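Local coordinates for protein exopolygalacturonate lyase (Vibrio vulnificus, PDB 5A29) that probably cleaves pectic polysaccharides such as polygalacturonate by beta-elimination, as a manganese-binding lyase of polysaccharide lyase family 2, at residues I72-R77 with H550-G555; S546-G551 with N558-N563. All blocks are in the same frame, centred on the assembly; numbering follows the deposited sequence.

Interaction 1 (I72-R77 with H550-G555)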
loop_
_atom_site.group_PDB
_atom_site.type_symbol
_atom_site.label_atom_id
_atom_site.label_comp_id
_atom_site.label_asym_id
_atom_site.label_seq_id
_atom_site.Cartn_x
_atom_site.Cartn_y
_atom_site.Cartn_z
ATOM N N ILE A 72 18.503 8.520 13.846
ATOM C CA ILE A 72 19.879 8.812 14.220
ATOM C C ILE A 72 20.691 9.117 12.960
ATOM O O ILE A 72 20.879 8.237 12.113
ATOM C CB ILE A 72 20.514 7.620 14.934
ATOM C CG1 ILE A 72 19.733 7.357 16.235
ATOM C CG2 ILE A 72 22.000 7.919 15.260
ATOM C CD1 ILE A 72 20.108 6.028 16.861
ATOM N N TYR A 73 21.176 10.348 12.849
ATOM C CA TYR A 73 22.046 10.719 11.716
ATOM C C TYR A 73 23.488 10.199 11.779
ATOM O O TYR A 73 23.949 9.812 12.841
ATOM C CB TYR A 73 22.069 12.227 11.559
ATOM C CG TYR A 73 20.755 12.734 11.087
ATOM C CD1 TYR A 73 20.483 12.830 9.718
ATOM C CD2 TYR A 73 19.788 13.164 11.986
ATOM C CE1 TYR A 73 19.296 13.371 9.265
ATOM C CE2 TYR A 73 18.573 13.678 11.540
ATOM C CZ TYR A 73 18.337 13.739 10.170
ATOM O OH TYR A 73 17.170 14.253 9.696
ATOM N N PRO A 74 24.200 10.173 10.627
ATOM C CA PRO A 74 25.567 9.657 10.726
ATOM C C PRO A 74 26.458 10.429 11.759
ATOM O O PRO A 74 27.343 9.817 12.342
ATOM C CB PRO A 74 26.093 9.761 9.271
ATOM C CG PRO A 74 24.842 9.642 8.419
ATOM C CD PRO A 74 23.794 10.412 9.220
ATOM N N ASP A 75 26.221 11.721 11.972
ATOM C CA ASP A 75 27.069 12.514 12.879
ATOM C C ASP A 75 26.626 12.302 14.332
ATOM O O ASP A 75 27.228 12.834 15.259
ATOM C CB ASP A 75 27.031 14.011 12.533
ATOM C CG ASP A 75 25.658 14.631 12.763
ATOM O OD1 ASP A 75 24.657 13.895 12.751
ATOM O OD2 ASP A 75 25.561 15.859 12.942
ATOM N N GLY A 76 25.547 11.559 14.515
ATOM C CA GLY A 76 25.131 11.094 15.819
ATOM C C GLY A 76 24.014 11.950 16.368
ATOM O O GLY A 76 23.427 11.612 17.391
ATOM N N ARG A 77 23.705 13.048 15.689
ATOM C CA ARG A 77 22.523 13.835 16.027
ATOM C C ARG A 77 21.252 12.959 15.905
ATOM O O ARG A 77 21.186 12.046 15.060
ATOM C CB ARG A 77 22.376 15.029 15.102
ATOM C CG ARG A 77 21.272 15.987 15.501
ATOM C CD ARG A 77 21.177 17.249 14.657
ATOM N NE ARG A 77 20.608 17.061 13.318
ATOM C CZ ARG A 77 19.307 17.146 12.990
ATOM N NH1 ARG A 77 18.359 17.366 13.886
ATOM N NH2 ARG A 77 18.944 16.978 11.735
ATOM N N HIS A 550 13.439 6.645 4.430
ATOM C CA HIS A 550 14.621 6.104 3.817
ATOM C C HIS A 550 15.716 7.207 3.817
ATOM O O HIS A 550 15.472 8.323 3.344
ATOM C CB HIS A 550 14.286 5.740 2.379
ATOM C CG HIS A 550 15.401 5.060 1.660
ATOM N ND1 HIS A 550 15.599 5.191 0.293
ATOM C CD2 HIS A 550 16.402 4.271 2.116
ATOM C CE1 HIS A 550 16.670 4.497 -0.055
ATOM N NE2 HIS A 550 17.174 3.922 1.031
ATOM N N GLY A 551 16.890 6.876 4.324
ATOM C CA GLY A 551 18.040 7.815 4.272
ATOM C C GLY A 551 19.229 7.154 4.935
ATOM O O GLY A 551 19.349 5.915 4.928
ATOM N N GLU A 552 20.128 7.971 5.502
ATOM C CA GLU A 552 21.316 7.419 6.190
ATOM C C GLU A 552 21.006 7.355 7.697
ATOM O O GLU A 552 20.646 8.362 8.309
ATOM C CB GLU A 552 22.584 8.308 5.965
ATOM C CG GLU A 552 23.073 8.406 4.511
ATOM C CD GLU A 552 22.354 9.478 3.659
ATOM O OE1 GLU A 552 22.031 10.611 4.142
ATOM O OE2 GLU A 552 22.129 9.193 2.454
ATOM N N PHE A 553 21.164 6.180 8.268
ATOM C CA PHE A 553 20.819 5.978 9.681
ATOM C C PHE A 553 22.098 5.578 10.383
ATOM O O PHE A 553 22.612 4.523 10.103
ATOM C CB PHE A 553 19.781 4.838 9.807
ATOM C CG PHE A 553 19.124 4.765 11.175
ATOM C CD1 PHE A 553 19.770 4.116 12.238
ATOM C CD2 PHE A 553 17.924 5.428 11.413
ATOM C CE1 PHE A 553 19.198 4.090 13.513
ATOM C CE2 PHE A 553 17.349 5.397 12.695
ATOM C CZ PHE A 553 17.991 4.731 13.740
ATOM N N ALA A 554 22.614 6.410 11.285
ATOM C CA ALA A 554 23.879 6.072 11.994
ATOM C C ALA A 554 24.945 5.638 10.991
ATOM O O ALA A 554 25.214 6.351 10.018
ATOM C CB ALA A 554 23.667 4.961 12.999
ATOM N N GLY A 555 25.466 4.433 11.192
ATOM C CA GLY A 555 26.548 3.878 10.360
ATOM C C GLY A 555 26.122 3.410 8.974
ATOM O O GLY A 555 26.977 3.032 8.176
#
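Ile-72 meets Phe-553 and Ala-554 where a beta-hairpin turn, the connection between strands 70-72 and 78-82 at the border of an antiparallel four-stranded sheet, packs on a short C-terminal strand. The carbonyl O of Ile-72 accepts from Ala-554 N at 2.7 Å; the N-H...O angle is 155°, and the donor stands 36° above the carbonyl plane. A CA-H...O contact from Phe-553 CA reaches the same oxygen. The side chain of Ile-72 lies over one face of the Phe-553 ring: CB stands 4.3 Å from the ring centroid and 22° off its normal, a CH-pi contact. With CG2 anti to the backbone N of Ile-72, that methyl is sent to the CB of Ala-554, while CD1 reaches ring atoms CE1 and CZ. Tyr-73 turns its CB away from 550-555 and begins a type I turn closed by Gly-76 N to Tyr-73 O; its ring meets Trp-71 edge-to-face. CG of Pro-74 presses on CB of Glu-552 at 3.6 Å, but only that atom of the Glu-552 side chain meets Pro-74: the chain bends at chi2, and its OE1 accepts from Asn-148 N. The CA of Pro-74 also makes a CA-H...O contact with the Ala-554 carbonyl, at 3.4 Å from CA to O.

Interaction 2 (S546-G551 with N558-N563)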
loop_
_atom_site.group_PDB
_atom_site.type_symbol
_atom_site.label_atom_id
_atom_site.label_comp_id
_atom_site.label_asym_id
_atom_site.label_seq_id
_atom_site.Cartn_x
_atom_site.Cartn_y
_atom_site.Cartn_z
ATOM N N SER A 546 0.796 2.133 3.188
ATOM C CA SER A 546 1.714 2.075 4.323
ATOM C C SER A 546 2.846 3.063 4.018
ATOM O O SER A 546 3.009 3.521 2.851
ATOM C CB SER A 546 2.310 0.673 4.484
ATOM O OG SER A 546 3.045 0.363 3.259
ATOM N N GLY A 547 3.682 3.311 5.015
ATOM C CA GLY A 547 4.751 4.317 4.867
ATOM C C GLY A 547 6.081 3.779 5.382
ATOM O O GLY A 547 6.154 2.631 5.850
ATOM N N TYR A 548 7.161 4.556 5.172
ATOM C CA TYR A 548 8.529 4.174 5.576
ATOM C C TYR A 548 9.340 5.494 5.438
ATOM O O TYR A 548 8.809 6.524 4.909
ATOM C CB TYR A 548 9.171 3.057 4.709
ATOM C CG TYR A 548 9.308 3.503 3.270
ATOM C CD1 TYR A 548 8.221 3.365 2.390
ATOM C CD2 TYR A 548 10.457 4.227 2.819
ATOM C CE1 TYR A 548 8.272 3.837 1.083
ATOM C CE2 TYR A 548 10.498 4.749 1.517
ATOM C CZ TYR A 548 9.407 4.539 0.651
ATOM O OH TYR A 548 9.444 4.983 -0.673
ATOM N N ILE A 549 10.565 5.480 5.992
ATOM C CA ILE A 549 11.491 6.610 5.858
ATOM C C ILE A 549 12.795 5.991 5.402
ATOM O O ILE A 549 13.204 4.953 5.922
ATOM C CB ILE A 549 11.673 7.373 7.211
ATOM C CG1 ILE A 549 10.277 7.799 7.696
ATOM C CG2 ILE A 549 12.606 8.612 7.065
ATOM C CD1 ILE A 549 10.257 8.576 9.010
ATOM N N HIS A 550 13.439 6.645 4.430
ATOM C CA HIS A 550 14.621 6.104 3.817
ATOM C C HIS A 550 15.716 7.207 3.817
ATOM O O HIS A 550 15.472 8.323 3.344
ATOM C CB HIS A 550 14.286 5.740 2.379
ATOM C CG HIS A 550 15.401 5.060 1.660
ATOM N ND1 HIS A 550 15.599 5.191 0.293
ATOM C CD2 HIS A 550 16.402 4.271 2.116
ATOM C CE1 HIS A 550 16.670 4.497 -0.055
ATOM N NE2 HIS A 550 17.174 3.922 1.031
ATOM N N GLY A 551 16.890 6.876 4.324
ATOM C CA GLY A 551 18.040 7.815 4.272
ATOM C C GLY A 551 19.229 7.154 4.935
ATOM O O GLY A 551 19.349 5.915 4.928
ATOM N N ASN A 558 22.234 3.067 3.392
ATOM C CA ASN A 558 21.001 2.928 2.636
ATOM C C ASN A 558 19.982 2.247 3.586
ATOM O O ASN A 558 19.911 1.014 3.677
ATOM C CB ASN A 558 21.318 2.140 1.374
ATOM C CG ASN A 558 20.090 1.713 0.634
ATOM O OD1 ASN A 558 19.263 2.537 0.263
ATOM N ND2 ASN A 558 19.970 0.415 0.401
ATOM N N ALA A 559 19.333 3.056 4.417
ATOM C CA ALA A 559 18.603 2.464 5.553
ATOM C C ALA A 559 17.141 2.841 5.558
ATOM O O ALA A 559 16.789 3.976 5.261
ATOM C CB ALA A 559 19.240 2.913 6.874
ATOM N N TYR A 560 16.295 1.920 6.024
ATOM C CA TYR A 560 14.845 2.232 6.202
ATOM C C TYR A 560 14.511 2.147 7.721
ATOM O O TYR A 560 14.952 1.192 8.399
ATOM C CB TYR A 560 13.996 1.139 5.492
ATOM C CG TYR A 560 14.194 1.167 4.009
ATOM C CD1 TYR A 560 15.272 0.512 3.399
ATOM C CD2 TYR A 560 13.355 1.949 3.204
ATOM C CE1 TYR A 560 15.492 0.633 2.022
ATOM C CE2 TYR A 560 13.545 2.036 1.828
ATOM C CZ TYR A 560 14.608 1.383 1.247
ATOM O OH TYR A 560 14.764 1.506 -0.120
ATOM N N ASP A 561 13.656 3.044 8.181
ATOM C CA ASP A 561 13.114 2.939 9.565
ATOM C C ASP A 561 12.442 1.575 9.881
ATOM O O ASP A 561 12.585 1.016 11.000
ATOM C CB ASP A 561 12.164 4.084 9.884
ATOM C CG ASP A 561 10.881 4.088 9.000
ATOM O OD1 ASP A 561 10.896 3.460 7.939
ATOM O OD2 ASP A 561 9.871 4.754 9.352
ATOM N N THR A 562 11.834 0.993 8.853
ATOM C CA THR A 562 11.255 -0.342 8.897
ATOM C C THR A 562 12.187 -1.333 9.538
ATOM O O THR A 562 11.763 -2.151 10.316
ATOM C CB THR A 562 10.984 -0.805 7.432
ATOM O OG1 THR A 562 10.336 0.300 6.759
ATOM C CG2 THR A 562 10.006 -1.956 7.401
ATOM N N ASN A 563 13.475 -1.270 9.201
ATOM C CA ASN A 563 14.423 -2.178 9.781
ATOM C C ASN A 563 15.135 -1.528 10.965
ATOM O O ASN A 563 15.155 -2.100 12.043
ATOM C CB ASN A 563 15.463 -2.554 8.750
ATOM C CG ASN A 563 16.426 -3.570 9.289
ATOM O OD1 ASN A 563 16.039 -4.705 9.593
ATOM N ND2 ASN A 563 17.682 -3.163 9.460
HETATM O O HOH W 1 7.560 3.527 8.892
HETATM O O HOH W 2 8.186 0.998 7.930
#
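His-550 and Tyr-560 face each other as an offset stack across a short antiparallel pairing, a non-hydrogen-bonded pair whose neighbour Gly-551 with Ala-559 is hydrogen-bonded. The ring planes are parallel and the centroids 4.1 Å apart; the hydroxyl O of Tyr-560 sits over the centre of the imidazole, while CD2 of His-550 lies over the rim of the phenol. In the plane of the imidazole, NE2 donates to Asn-558 OD1 at 2.6 Å, and the amide is turned 77° from the ring. One group therefore covers the histidine's face and another holds its edge, which should restrict its rotation. The backbone carbonyl O of His-550 accepts from ND1 of the manganese ligand His-133, which puts His-550 in the second shell of the metal site. Tyr-548 lies beside Tyr-560, pointing the same way with planes at 60°; its CD2 reaches the edge of the Tyr-560 ring at 3.7 Å, completing an aromatic cluster, and its OH bonds to Glu-154, another manganese ligand. Asp-561 opens the helix that follows N-cap Tyr-560, and its side chain crosses that of Ile-549 at about a right angle. The first torsion of Asp-561, which sets CG between its backbone N and carbonyl carbon, leaves OD1 to accept from Ile-549 N at 2.8 Å, 59° above the carboxylate plane. The backbone answers with Asp-561 N to Ile-549 O. At the other carboxylate oxygen, OD2 of Asp-561, a water donates at 2.7 Å.

Interactions 1 and 2 have centres 12 Å apart and share His-550 and Gly-551, where the chain turns a corner. Residues 546-551 pair with 558-563 only seven residues on, whereas 550-555 meets a loop 473 residues earlier. Strands 552-553 and 556-560 follow one another, and packing of Phe-553 CB on Ala-559 CB, 3.5 Å apart, joins the two contacts directly. Interaction 1 is a surface contact about 27 Å from the chain centre; interaction 2 is buried, about 15 Å from it. The C-terminal segment thus runs from beside the manganese site outward to the four-stranded sheet, bringing the C-terminal part of the chain against a hairpin that comes early in the sequence.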